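Local coordinates for chitosanase (Gynuella sunshinyii YC6258, PDB 6X2Q), which probably acts as a chitosanase, hydrolysing chitosan, and is seen here with glucosamine units of a chito-oligosaccharide bound in its cleft, at residues I145-G150 / Q190-P195; E31-G36 / E201-E206; S16-N21 / T208-S213; P121-A126 / L135-L140. All blocks are in the same frame, centred on the assembly; numbering follows the deposited sequence.

Contact 1. Residues I145-G150 / Q190-P195. With GCS (2-amino-2-deoxy-beta-D-glucopyranose), chain B; GCS (2-amino-2-deoxy-beta-D-glucopyranose), chain C; GCS (2-amino-2-deoxy-beta-D-glucopyranose), chain D; GCS (2-amino-2-deoxy-beta-D-glucopyranose), chain E.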
# COMPACT_ATOMS: atom_id res chain seq x y z
N ILE A 145 -2.35 -0.90 -1.43
CA ILE A 145 -0.93 -1.04 -1.14
C ILE A 145 -0.67 -2.26 -0.26
O ILE A 145 0.28 -3.02 -0.49
CB ILE A 145 -0.38 0.25 -0.51
CG1 ILE A 145 -0.15 1.30 -1.60
CG2 ILE A 145 0.91 -0.04 0.28
CD1 ILE A 145 -0.01 2.68 -1.06
N GLN A 146 -1.50 -2.45 0.77
CA GLN A 146 -1.32 -3.53 1.73
C GLN A 146 -1.90 -4.84 1.21
O GLN A 146 -1.31 -5.90 1.41
CB GLN A 146 -1.96 -3.14 3.08
CG GLN A 146 -1.88 -4.23 4.15
CD GLN A 146 -2.34 -3.78 5.53
OE1 GLN A 146 -3.33 -3.06 5.68
NE2 GLN A 146 -1.63 -4.23 6.56
N HIS A 147 -3.06 -4.80 0.55
CA HIS A 147 -3.75 -6.02 0.12
C HIS A 147 -3.44 -6.44 -1.31
O HIS A 147 -3.72 -7.59 -1.66
CB HIS A 147 -5.27 -5.84 0.24
CG HIS A 147 -5.74 -5.51 1.63
ND1 HIS A 147 -6.39 -6.42 2.43
CD2 HIS A 147 -5.63 -4.37 2.35
CE1 HIS A 147 -6.68 -5.85 3.59
NE2 HIS A 147 -6.23 -4.61 3.57
N GLY A 148 -2.93 -5.53 -2.14
CA GLY A 148 -2.66 -5.82 -3.53
C GLY A 148 -3.92 -5.82 -4.38
O GLY A 148 -5.02 -5.72 -3.84
N GLU A 149 -3.76 -5.92 -5.70
CA GLU A 149 -4.89 -5.95 -6.63
C GLU A 149 -5.07 -7.32 -7.28
O GLU A 149 -5.59 -7.43 -8.39
CB GLU A 149 -4.73 -4.86 -7.70
CG GLU A 149 -6.06 -4.41 -8.28
CD GLU A 149 -5.92 -3.54 -9.54
OE1 GLU A 149 -4.78 -3.37 -10.03
OE2 GLU A 149 -6.96 -3.05 -10.05
N GLY A 150 -4.64 -8.38 -6.60
CA GLY A 150 -4.84 -9.72 -7.11
C GLY A 150 -6.31 -10.14 -7.10
O GLY A 150 -7.23 -9.34 -6.92
N GLN A 190 -11.90 -6.83 9.15
CA GLN A 190 -12.16 -8.26 9.31
C GLN A 190 -11.15 -9.09 8.53
O GLN A 190 -10.71 -10.15 9.01
CB GLN A 190 -13.58 -8.59 8.86
CG GLN A 190 -14.64 -8.24 9.89
CD GLN A 190 -16.02 -8.09 9.27
OE1 GLN A 190 -16.33 -8.69 8.24
NE2 GLN A 190 -16.86 -7.28 9.90
N VAL A 191 -10.76 -8.63 7.33
CA VAL A 191 -9.78 -9.37 6.54
C VAL A 191 -8.40 -9.29 7.18
O VAL A 191 -7.66 -10.28 7.21
CB VAL A 191 -9.76 -8.85 5.09
CG1 VAL A 191 -8.48 -9.26 4.34
CG2 VAL A 191 -11.03 -9.28 4.30
N LEU A 192 -8.02 -8.12 7.69
CA LEU A 192 -6.73 -8.00 8.35
C LEU A 192 -6.66 -8.89 9.60
O LEU A 192 -5.61 -9.49 9.88
CB LEU A 192 -6.45 -6.53 8.71
CG LEU A 192 -6.12 -5.60 7.51
CD1 LEU A 192 -5.98 -4.12 7.95
CD2 LEU A 192 -4.87 -6.08 6.70
N ARG A 193 -7.77 -9.00 10.35
CA ARG A 193 -7.81 -9.86 11.53
C ARG A 193 -7.87 -11.33 11.15
O ARG A 193 -7.36 -12.18 11.90
CB ARG A 193 -9.02 -9.52 12.41
CG ARG A 193 -8.88 -8.26 13.25
CD ARG A 193 -9.18 -8.50 14.74
NE ARG A 193 -9.06 -7.26 15.50
CZ ARG A 193 -7.91 -6.65 15.80
NH1 ARG A 193 -6.75 -7.18 15.41
NH2 ARG A 193 -7.90 -5.51 16.49
N HIS A 194 -8.49 -11.66 10.02
CA HIS A 194 -8.75 -13.05 9.65
C HIS A 194 -8.46 -13.28 8.18
O HIS A 194 -9.36 -13.61 7.40
CB HIS A 194 -10.19 -13.44 9.99
CG HIS A 194 -10.46 -13.39 11.45
ND1 HIS A 194 -11.40 -12.54 12.00
CD2 HIS A 194 -9.88 -14.04 12.49
CE1 HIS A 194 -11.40 -12.69 13.31
NE2 HIS A 194 -10.49 -13.59 13.63
N PRO A 195 -7.21 -13.16 7.77
CA PRO A 195 -6.89 -13.33 6.35
C PRO A 195 -6.97 -14.80 5.93
O PRO A 195 -6.69 -15.71 6.71
CB PRO A 195 -5.46 -12.79 6.23
CG PRO A 195 -4.90 -12.81 7.62
CD PRO A 195 -6.03 -12.81 8.59
C1 GCS B . 1.93 -6.18 -0.74
C2 GCS B . 2.64 -6.37 -2.07
C3 GCS B . 1.61 -6.57 -3.15
C4 GCS B . 0.74 -7.78 -2.87
C5 GCS B . 0.38 -7.69 -1.38
C6 GCS B . -0.37 -8.86 -0.80
N2 GCS B . 3.55 -5.33 -2.40
O1 GCS B . 2.74 -5.99 0.42
O3 GCS B . 2.32 -6.76 -4.31
O4 GCS B . 0.04 -8.03 -3.77
O5 GCS B . 1.48 -7.47 -0.55
O6 GCS B . 0.06 -10.09 -1.28
C1 GCS C . 3.85 -5.91 4.04
C2 GCS C . 2.40 -6.63 4.21
C3 GCS C . 1.89 -6.61 2.69
C4 GCS C . 2.16 -5.33 1.83
C5 GCS C . 3.35 -4.36 1.98
C6 GCS C . 2.89 -3.20 1.76
N2 GCS C . 2.44 -7.86 4.77
O1 GCS C . 4.22 -5.77 5.35
O3 GCS C . 0.46 -6.55 2.89
O5 GCS C . 3.85 -4.72 3.33
O6 GCS C . 3.72 -2.20 2.38
C1 GCS D . 0.02 -8.19 -5.19
C2 GCS D . -1.07 -9.04 -5.76
C3 GCS D . -0.75 -9.34 -7.20
C4 GCS D . -0.74 -8.10 -8.06
C5 GCS D . 0.08 -7.07 -7.27
C6 GCS D . -0.07 -5.67 -7.80
N2 GCS D . -1.11 -10.27 -5.09
O3 GCS D . -1.73 -10.21 -7.65
O4 GCS D . -0.78 -8.29 -9.27
O5 GCS D . -0.17 -6.99 -5.89
O6 GCS D . -1.32 -5.20 -7.44
C1 GCS E . -1.35 -8.06 -10.29
C2 GCS E . -0.65 -7.99 -11.55
C3 GCS E . -1.59 -7.67 -12.72
C4 GCS E . -2.63 -8.72 -12.72
C5 GCS E . -3.30 -8.62 -11.38
C6 GCS E . -4.37 -9.65 -11.31
N2 GCS E . 0.41 -7.06 -11.60
O3 GCS E . -0.98 -7.75 -13.99
O4 GCS E . -3.53 -8.49 -13.78
O5 GCS E . -2.38 -8.93 -10.39
O6 GCS E . -5.54 -8.99 -11.74
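In the wall of the sugar-binding cleft of this family 46 fold, Q146 and H147 at the end of helix 134-147 pack against V191 and L192 near the end of helix 177-193. L192 meets both partners through CD2, which lies 3.6 Å from H147 CE1. L192 CD2 also presses on the Q146 amide, 3.5 Å from Q146 OE1. V191 CG1 comes to the imidazole at its edge, in the ring plane, 3.9 Å from H147 CE1. Q146 gets there as an extended chain with CG anti to the backbone N (chi1 178°), and its amide is gripped at both ends, OE1 by R188 and NE2 by S207. The H147 ring is held through both nitrogens, NE2 by R188 and ND1 by the D154 carbonyl. With an alanine at Q146, R188 and S207 would probably lose an amide partner and a gap would open beside L192 CD2. On the sugar side, E149 N donates to O6 of GCS chain D at 3.1 Å, and G148 CA approaches O4 of GCS chain B to 3.5 Å, where a side chain would clash. Q146 O also faces O3 of GCS chain C, but that bond is too short to trust in detail. W204 of helix 201-205 lies against all four touching residues, M159 of helix 156-167 touches H147 and V191, and helix 209-219 backs Q146 and L192.

Contact 2. Residues E31-G36 / E201-E206. With GCS (2-amino-2-deoxy-beta-D-glucopyranose), chain C.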
# COMPACT_ATOMS: atom_id res chain seq x y z
N GLU A 31 13.49 -5.16 4.72
CA GLU A 31 13.46 -6.05 5.87
C GLU A 31 12.79 -7.36 5.48
O GLU A 31 12.00 -7.42 4.54
CB GLU A 31 12.71 -5.45 7.06
CG GLU A 31 13.33 -4.21 7.70
CD GLU A 31 14.64 -4.47 8.44
OE1 GLU A 31 15.28 -5.52 8.22
OE2 GLU A 31 15.02 -3.62 9.27
N VAL A 32 13.12 -8.40 6.24
CA VAL A 32 12.39 -9.66 6.25
C VAL A 32 11.39 -9.61 7.40
O VAL A 32 11.76 -9.30 8.54
CB VAL A 32 13.36 -10.85 6.39
CG1 VAL A 32 12.62 -12.18 6.23
CG2 VAL A 32 14.48 -10.73 5.37
N LEU A 33 10.12 -9.85 7.10
CA LEU A 33 9.06 -9.67 8.08
C LEU A 33 8.44 -10.98 8.53
O LEU A 33 7.60 -10.97 9.44
CB LEU A 33 7.98 -8.74 7.53
CG LEU A 33 8.40 -7.29 7.29
CD1 LEU A 33 7.23 -6.45 6.85
CD2 LEU A 33 9.05 -6.71 8.54
N ASP A 34 8.85 -12.10 7.94
CA ASP A 34 8.30 -13.41 8.30
C ASP A 34 6.80 -13.44 8.05
O ASP A 34 6.02 -13.89 8.89
CB ASP A 34 8.63 -13.77 9.76
CG ASP A 34 9.71 -14.85 9.88
OD1 ASP A 34 10.58 -14.94 8.98
OD2 ASP A 34 9.70 -15.61 10.88
N ASP A 35 6.40 -12.94 6.88
CA ASP A 35 5.00 -12.84 6.50
C ASP A 35 4.72 -13.63 5.23
O ASP A 35 3.67 -13.44 4.61
CB ASP A 35 4.58 -11.38 6.31
CG ASP A 35 5.40 -10.64 5.21
OD1 ASP A 35 6.39 -11.21 4.68
OD2 ASP A 35 5.04 -9.49 4.87
N GLY A 36 5.65 -14.49 4.82
CA GLY A 36 5.54 -15.22 3.58
C GLY A 36 5.94 -14.46 2.33
O GLY A 36 5.79 -15.00 1.22
N GLU A 201 -1.02 -13.42 8.80
CA GLU A 201 -1.99 -13.14 9.86
C GLU A 201 -1.40 -12.25 10.94
O GLU A 201 -2.00 -11.24 11.32
CB GLU A 201 -2.51 -14.43 10.47
CG GLU A 201 -3.54 -14.16 11.58
CD GLU A 201 -4.05 -15.42 12.22
OE1 GLU A 201 -3.99 -16.47 11.55
OE2 GLU A 201 -4.50 -15.34 13.39
N ASP A 202 -0.26 -12.64 11.50
CA ASP A 202 0.38 -11.83 12.53
C ASP A 202 0.68 -10.42 12.02
O ASP A 202 0.39 -9.43 12.70
CB ASP A 202 1.68 -12.49 13.01
CG ASP A 202 1.44 -13.75 13.82
OD1 ASP A 202 2.39 -14.57 13.88
OD2 ASP A 202 0.34 -13.90 14.41
N GLU A 203 1.31 -10.33 10.84
CA GLU A 203 1.63 -9.02 10.26
C GLU A 203 0.37 -8.17 10.13
O GLU A 203 0.32 -7.04 10.61
CB GLU A 203 2.28 -9.21 8.89
CG GLU A 203 3.77 -9.04 8.87
CD GLU A 203 4.21 -7.61 9.08
OE1 GLU A 203 4.69 -7.29 10.19
OE2 GLU A 203 4.07 -6.80 8.14
N TRP A 204 -0.66 -8.72 9.50
CA TRP A 204 -1.84 -7.92 9.19
C TRP A 204 -2.67 -7.63 10.44
O TRP A 204 -3.17 -6.51 10.61
CB TRP A 204 -2.67 -8.63 8.14
CG TRP A 204 -2.19 -8.39 6.75
CD1 TRP A 204 -1.02 -7.79 6.37
CD2 TRP A 204 -2.86 -8.75 5.54
NE1 TRP A 204 -0.92 -7.75 5.00
CE2 TRP A 204 -2.05 -8.33 4.46
CE3 TRP A 204 -4.08 -9.38 5.26
CZ2 TRP A 204 -2.42 -8.52 3.14
CZ3 TRP A 204 -4.45 -9.56 3.94
CH2 TRP A 204 -3.62 -9.13 2.89
N SER A 205 -2.82 -8.62 11.32
CA SER A 205 -3.61 -8.43 12.53
C SER A 205 -3.09 -7.25 13.35
O SER A 205 -3.88 -6.45 13.88
CB SER A 205 -3.61 -9.70 13.37
OG SER A 205 -4.47 -9.54 14.48
N GLU A 206 -1.78 -7.10 13.47
CA GLU A 206 -1.21 -5.99 14.22
C GLU A 206 -1.30 -4.65 13.48
O GLU A 206 -0.85 -3.63 14.02
CB GLU A 206 0.26 -6.28 14.54
CG GLU A 206 0.47 -7.51 15.41
CD GLU A 206 1.82 -7.51 16.11
OE1 GLU A 206 1.93 -6.89 17.20
OE2 GLU A 206 2.78 -8.11 15.57
C1 GCS C . 3.85 -5.91 4.04
C2 GCS C . 2.40 -6.63 4.21
C3 GCS C . 1.89 -6.61 2.69
C4 GCS C . 2.16 -5.33 1.83
C5 GCS C . 3.35 -4.36 1.98
C6 GCS C . 2.89 -3.20 1.76
N2 GCS C . 2.44 -7.86 4.77
O1 GCS C . 4.22 -5.77 5.35
O3 GCS C . 0.46 -6.55 2.89
O5 GCS C . 3.85 -4.72 3.33
O6 GCS C . 3.72 -2.20 2.38
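D35 and E203 meet through their aliphatic parts, D35 CB lying 3.6 Å from E203 CG, and this is the close-packed, inner half of the contact. The two backbones are nearest here as well, with 6.3 Å between D35 CA and E203 CA. In D35, CG sits between the backbone N and the carbonyl carbon (chi1 60°), which turns OD2 to the sugar, while OD1 accepts from the backbone N of R37. The outer half is more open to solvent: L33 crosses the end of E203 at about a right angle, its CD1 methyl 3.4 Å from E203 OE2, and both residues are partly exposed. The flanking D34 and D202 are exposed. The contact lies at one end of the sugar-binding cleft, where the loop following strand 30-32, an outer strand of a three-stranded antiparallel sheet, faces the short helix 201-205. GCS chain C is held between the two segments. N2 of GCS chain C donates to D35 OD2 at 3.1 Å, and its O1 makes a weak bond to E203 OE2. The two carboxylates thus address neighbouring substituents of one sugar, with D35 OD2 and E203 OE2 4.3 Å apart and no bond between them. Deeper in the cleft the indole of W204, buried, presents its edge, NE1 donating to O3 of GCS chain C at 2.8 Å with an N-H...O angle of 149°. The sugar's C2 lies in the plane of that indole, so the ring meets it edge-on and does not stack. H147, V191 and L192 pack against the indole, the H147 ring plane at about 45° to it.

Contact 3. Residues S16-N21 / T208-S213. Unlike the reference sequence in segment 16-21: A19 (reference Glu).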
# COMPACT_ATOMS: atom_id res chain seq x y z
N SER A 16 2.41 6.41 4.92
CA SER A 16 3.74 6.22 5.47
C SER A 16 3.68 6.04 6.99
O SER A 16 4.33 5.15 7.54
CB SER A 16 4.64 7.39 5.07
OG SER A 16 5.97 7.15 5.47
N ILE A 17 2.89 6.87 7.67
CA ILE A 17 2.70 6.71 9.10
C ILE A 17 2.04 5.37 9.41
O ILE A 17 2.46 4.65 10.32
CB ILE A 17 1.89 7.89 9.68
CG1 ILE A 17 2.73 9.16 9.69
CG2 ILE A 17 1.39 7.56 11.09
CD1 ILE A 17 1.92 10.43 9.90
N PHE A 18 1.02 5.02 8.63
CA PHE A 18 0.34 3.74 8.83
C PHE A 18 1.34 2.60 8.88
O PHE A 18 1.25 1.72 9.74
CB PHE A 18 -0.67 3.49 7.72
CG PHE A 18 -1.95 4.26 7.87
CD1 PHE A 18 -2.18 5.03 9.01
CD2 PHE A 18 -2.92 4.22 6.88
CE1 PHE A 18 -3.34 5.76 9.14
CE2 PHE A 18 -4.09 4.94 7.01
CZ PHE A 18 -4.31 5.70 8.16
N ALA A 19 2.31 2.62 7.98
CA ALA A 19 3.17 1.47 7.77
C ALA A 19 4.47 1.55 8.56
O ALA A 19 4.99 0.51 8.98
CB ALA A 19 3.48 1.32 6.28
N ASN A 20 5.01 2.75 8.78
CA ASN A 20 6.34 2.91 9.34
C ASN A 20 6.41 3.92 10.48
O ASN A 20 7.52 4.24 10.93
CB ASN A 20 7.33 3.31 8.25
CG ASN A 20 7.44 2.28 7.16
OD1 ASN A 20 7.50 2.61 5.98
ND2 ASN A 20 7.44 1.00 7.55
N ASN A 21 5.27 4.45 10.92
CA ASN A 21 5.19 5.45 12.00
C ASN A 21 6.03 6.70 11.72
O ASN A 21 6.57 7.32 12.64
CB ASN A 21 5.59 4.84 13.35
CG ASN A 21 5.00 5.62 14.52
OD1 ASN A 21 4.00 6.32 14.37
ND2 ASN A 21 5.63 5.50 15.69
N THR A 208 -4.23 -3.21 12.24
CA THR A 208 -5.62 -2.77 12.10
C THR A 208 -5.86 -1.36 12.60
O THR A 208 -6.90 -0.77 12.27
CB THR A 208 -6.57 -3.72 12.84
OG1 THR A 208 -6.19 -3.82 14.22
CG2 THR A 208 -6.57 -5.10 12.21
N GLY A 209 -4.95 -0.80 13.40
CA GLY A 209 -5.09 0.58 13.82
C GLY A 209 -5.20 1.54 12.64
O GLY A 209 -5.83 2.60 12.75
N ARG A 210 -4.62 1.18 11.50
CA ARG A 210 -4.73 2.06 10.34
C ARG A 210 -6.17 2.13 9.82
O ARG A 210 -6.61 3.19 9.36
CB ARG A 210 -3.77 1.60 9.24
CG ARG A 210 -4.22 0.38 8.44
CD ARG A 210 -3.00 -0.35 7.87
NE ARG A 210 -2.52 0.32 6.66
CZ ARG A 210 -1.36 0.04 6.06
NH1 ARG A 210 -0.53 -0.88 6.55
NH2 ARG A 210 -1.04 0.69 4.96
N VAL A 211 -6.90 1.02 9.86
CA VAL A 211 -8.31 1.06 9.50
C VAL A 211 -9.08 1.88 10.52
O VAL A 211 -9.98 2.66 10.17
CB VAL A 211 -8.88 -0.37 9.37
CG1 VAL A 211 -10.35 -0.34 8.98
CG2 VAL A 211 -8.07 -1.19 8.35
N ASP A 212 -8.70 1.75 11.80
CA ASP A 212 -9.28 2.59 12.84
C ASP A 212 -9.05 4.06 12.54
O ASP A 212 -9.95 4.88 12.73
CB ASP A 212 -8.72 2.23 14.22
CG ASP A 212 -9.07 0.80 14.66
OD1 ASP A 212 -10.12 0.25 14.23
OD2 ASP A 212 -8.27 0.21 15.43
N SER A 213 -7.86 4.42 12.05
CA SER A 213 -7.60 5.84 11.76
C SER A 213 -8.49 6.34 10.62
O SER A 213 -9.04 7.44 10.70
CB SER A 213 -6.13 6.05 11.41
OG SER A 213 -5.30 5.82 12.53
O HOH W 1 0.23 -0.81 9.42
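F18 turns one face of its ring to R210, whose CB makes a CH-pi contact 3.7 Å from the ring centroid and 18° off the normal. The methylene sits toward the rim, nearest CG, with F18 CG and R210 CB 3.5 Å apart. R210 takes an uncommon path: CG lies between the backbone N and the carbonyl carbon (chi1 77°), and the chain then bends at chi3. The bend brings the guanidinium back over F18 CB, so that one methylene is laid on each flat group in turn. The two planes are 60° apart, and they do not stack. At the far end of the ring, F18 CE1 is 3.6 Å from S213 CB, met obliquely, while S213 OG is engaged by T233. The contact joins the N-terminal helix 5-20 to helix 209-219, bringing segments from near the two ends of the family 46 fold together in its buried interior. R210 has its strongest polar partner in D142 of helix 134-147, a salt bridge through NH2 whose carboxylate probably eases the closeness of the like-charged R188 to R210. A water spans the two helices, donating to F18 O at 2.7 Å and accepting a weak bond from R210 NH1; F18 O is also bonded by W234 NE1. Replacing F18 with an alanine would probably leave a gap between the two helices, beside R210 CB and S213 CB, with R210 CB losing the ring face it rests on. A19 stands where the reference sequence has glutamate, so this turn, on the side of the R210 guanidinium, lacks that carboxylate.

Contact 4. Residues P121-A126 / L135-L140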
# COMPACT_ATOMS: atom_id res chain seq x y z
N PRO A 121 -4.36 2.41 -10.52
CA PRO A 121 -5.45 1.42 -10.38
C PRO A 121 -6.43 1.74 -9.26
O PRO A 121 -7.63 1.51 -9.44
CB PRO A 121 -4.69 0.10 -10.15
CG PRO A 121 -3.41 0.30 -10.86
CD PRO A 121 -3.04 1.75 -10.61
N ALA A 122 -5.97 2.25 -8.11
CA ALA A 122 -6.92 2.56 -7.05
C ALA A 122 -7.86 3.69 -7.47
O ALA A 122 -9.06 3.64 -7.18
CB ALA A 122 -6.19 2.94 -5.75
N MET A 123 -7.34 4.69 -8.17
CA MET A 123 -8.19 5.79 -8.68
C MET A 123 -9.14 5.29 -9.77
O MET A 123 -10.20 5.85 -9.88
CB MET A 123 -7.36 6.98 -9.17
CG MET A 123 -6.47 7.55 -8.13
SD MET A 123 -7.31 8.15 -6.69
CE MET A 123 -7.44 6.69 -5.67
N GLU A 124 -8.72 4.32 -10.57
CA GLU A 124 -9.62 3.71 -11.58
C GLU A 124 -10.71 2.93 -10.83
O GLU A 124 -11.83 2.99 -11.26
CB GLU A 124 -8.88 2.82 -12.56
N ARG A 125 -10.36 2.25 -9.75
CA ARG A 125 -11.43 1.60 -8.99
C ARG A 125 -12.41 2.63 -8.45
O ARG A 125 -13.62 2.47 -8.57
CB ARG A 125 -10.85 0.77 -7.85
CG ARG A 125 -9.97 -0.37 -8.29
CD ARG A 125 -10.77 -1.50 -8.88
NE ARG A 125 -9.89 -2.55 -9.38
CZ ARG A 125 -10.30 -3.76 -9.75
NH1 ARG A 125 -11.58 -4.10 -9.68
NH2 ARG A 125 -9.40 -4.62 -10.20
N ALA A 126 -11.89 3.71 -7.86
CA ALA A 126 -12.76 4.74 -7.31
C ALA A 126 -13.71 5.27 -8.38
O ALA A 126 -14.91 5.41 -8.13
CB ALA A 126 -11.92 5.87 -6.71
N LEU A 135 -11.52 10.97 1.16
CA LEU A 135 -11.26 9.94 2.17
C LEU A 135 -11.45 8.54 1.58
O LEU A 135 -10.66 7.63 1.86
CB LEU A 135 -12.19 10.13 3.37
CG LEU A 135 -12.09 9.07 4.47
CD1 LEU A 135 -10.71 9.13 5.09
CD2 LEU A 135 -13.15 9.25 5.54
N THR A 136 -12.51 8.35 0.78
CA THR A 136 -12.70 7.07 0.09
C THR A 136 -11.51 6.74 -0.82
O THR A 136 -11.08 5.58 -0.90
CB THR A 136 -14.01 7.10 -0.70
OG1 THR A 136 -15.04 7.56 0.16
CG2 THR A 136 -14.41 5.70 -1.19
N LEU A 137 -10.97 7.74 -1.52
CA LEU A 137 -9.81 7.50 -2.38
C LEU A 137 -8.60 7.08 -1.56
O LEU A 137 -7.86 6.17 -1.94
CB LEU A 137 -9.50 8.76 -3.21
CG LEU A 137 -10.26 9.00 -4.52
CD1 LEU A 137 -11.75 8.69 -4.39
CD2 LEU A 137 -10.07 10.44 -5.03
N LEU A 138 -8.39 7.75 -0.43
CA LEU A 138 -7.29 7.39 0.45
C LEU A 138 -7.46 5.95 0.94
O LEU A 138 -6.52 5.15 0.88
CB LEU A 138 -7.24 8.39 1.60
CG LEU A 138 -6.26 8.03 2.73
CD1 LEU A 138 -4.83 8.03 2.21
CD2 LEU A 138 -6.42 9.01 3.87
N ALA A 139 -8.67 5.60 1.36
CA ALA A 139 -8.93 4.25 1.87
C ALA A 139 -8.69 3.21 0.79
O ALA A 139 -8.14 2.14 1.07
CB ALA A 139 -10.36 4.15 2.40
N LEU A 140 -9.10 3.49 -0.45
CA LEU A 140 -8.83 2.53 -1.51
C LEU A 140 -7.34 2.44 -1.81
O LEU A 140 -6.83 1.37 -2.16
CB LEU A 140 -9.59 2.89 -2.78
CG LEU A 140 -11.11 2.83 -2.64
CD1 LEU A 140 -11.78 3.51 -3.85
CD2 LEU A 140 -11.59 1.41 -2.48
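This is apolar helix-helix packing between two consecutive helices, 104-129 and 134-147, in which A122, M123 and A126 meet L137 and L140. The local axes approach to 9.3 Å, and their directions differ by 132°, so the pair is splayed well away from antiparallel. A126 CB enters between the ends of two leucines, 3.7 Å from L137 CD1 and equally far from L140 CD1. M123 reaches L137 at about a right angle. In M123 the bend at chi2 (-60°) brings SD to 3.8 Å from L137 CG, and the bend at chi3 carries CE beside L137 CB and O. With only a short loop between the helices, the two form a splayed helix-loop-helix pair whose facing sides are buried. Small residues let the backbones come near: A122 CB rests 4.0 Å from L140 O, with 5.9 Å between A122 CA and L140 CA. Other helices continue the core, L138 packing on A11, I14 and I15 of helix 5-20, and L135 and A139 on helices 177-193 and 209-219. R125 starts toward the partner helix, but its end leads away, and NH2 forms a salt bridge with E149 beside the sugar cleft.

In the fold
Along the chain, contact 4 closes first, then contact 1, both within the span bridged by contact 2, and contact 3 encloses all three. Contacts 1 and 4 share helix 134-147, their centres about 15 Å apart, and are tied by the salt bridge of R125 and E149. Contacts 1 and 2 lie closer, about 12 Å between centres, and both touch the same sugar, GCS chain C. Helices 201-205 and 209-219 follow each other, leading from contact 2 to contact 3. Contacts 2 and 4, about 24 Å apart between centres, lie on opposite sides of the chain's centre. Contacts 1 and 2 thus line the sugar cleft, and contacts 2 and 3 join chain parts more than 160 residues apart, whereas contact 4 pairs consecutive helices.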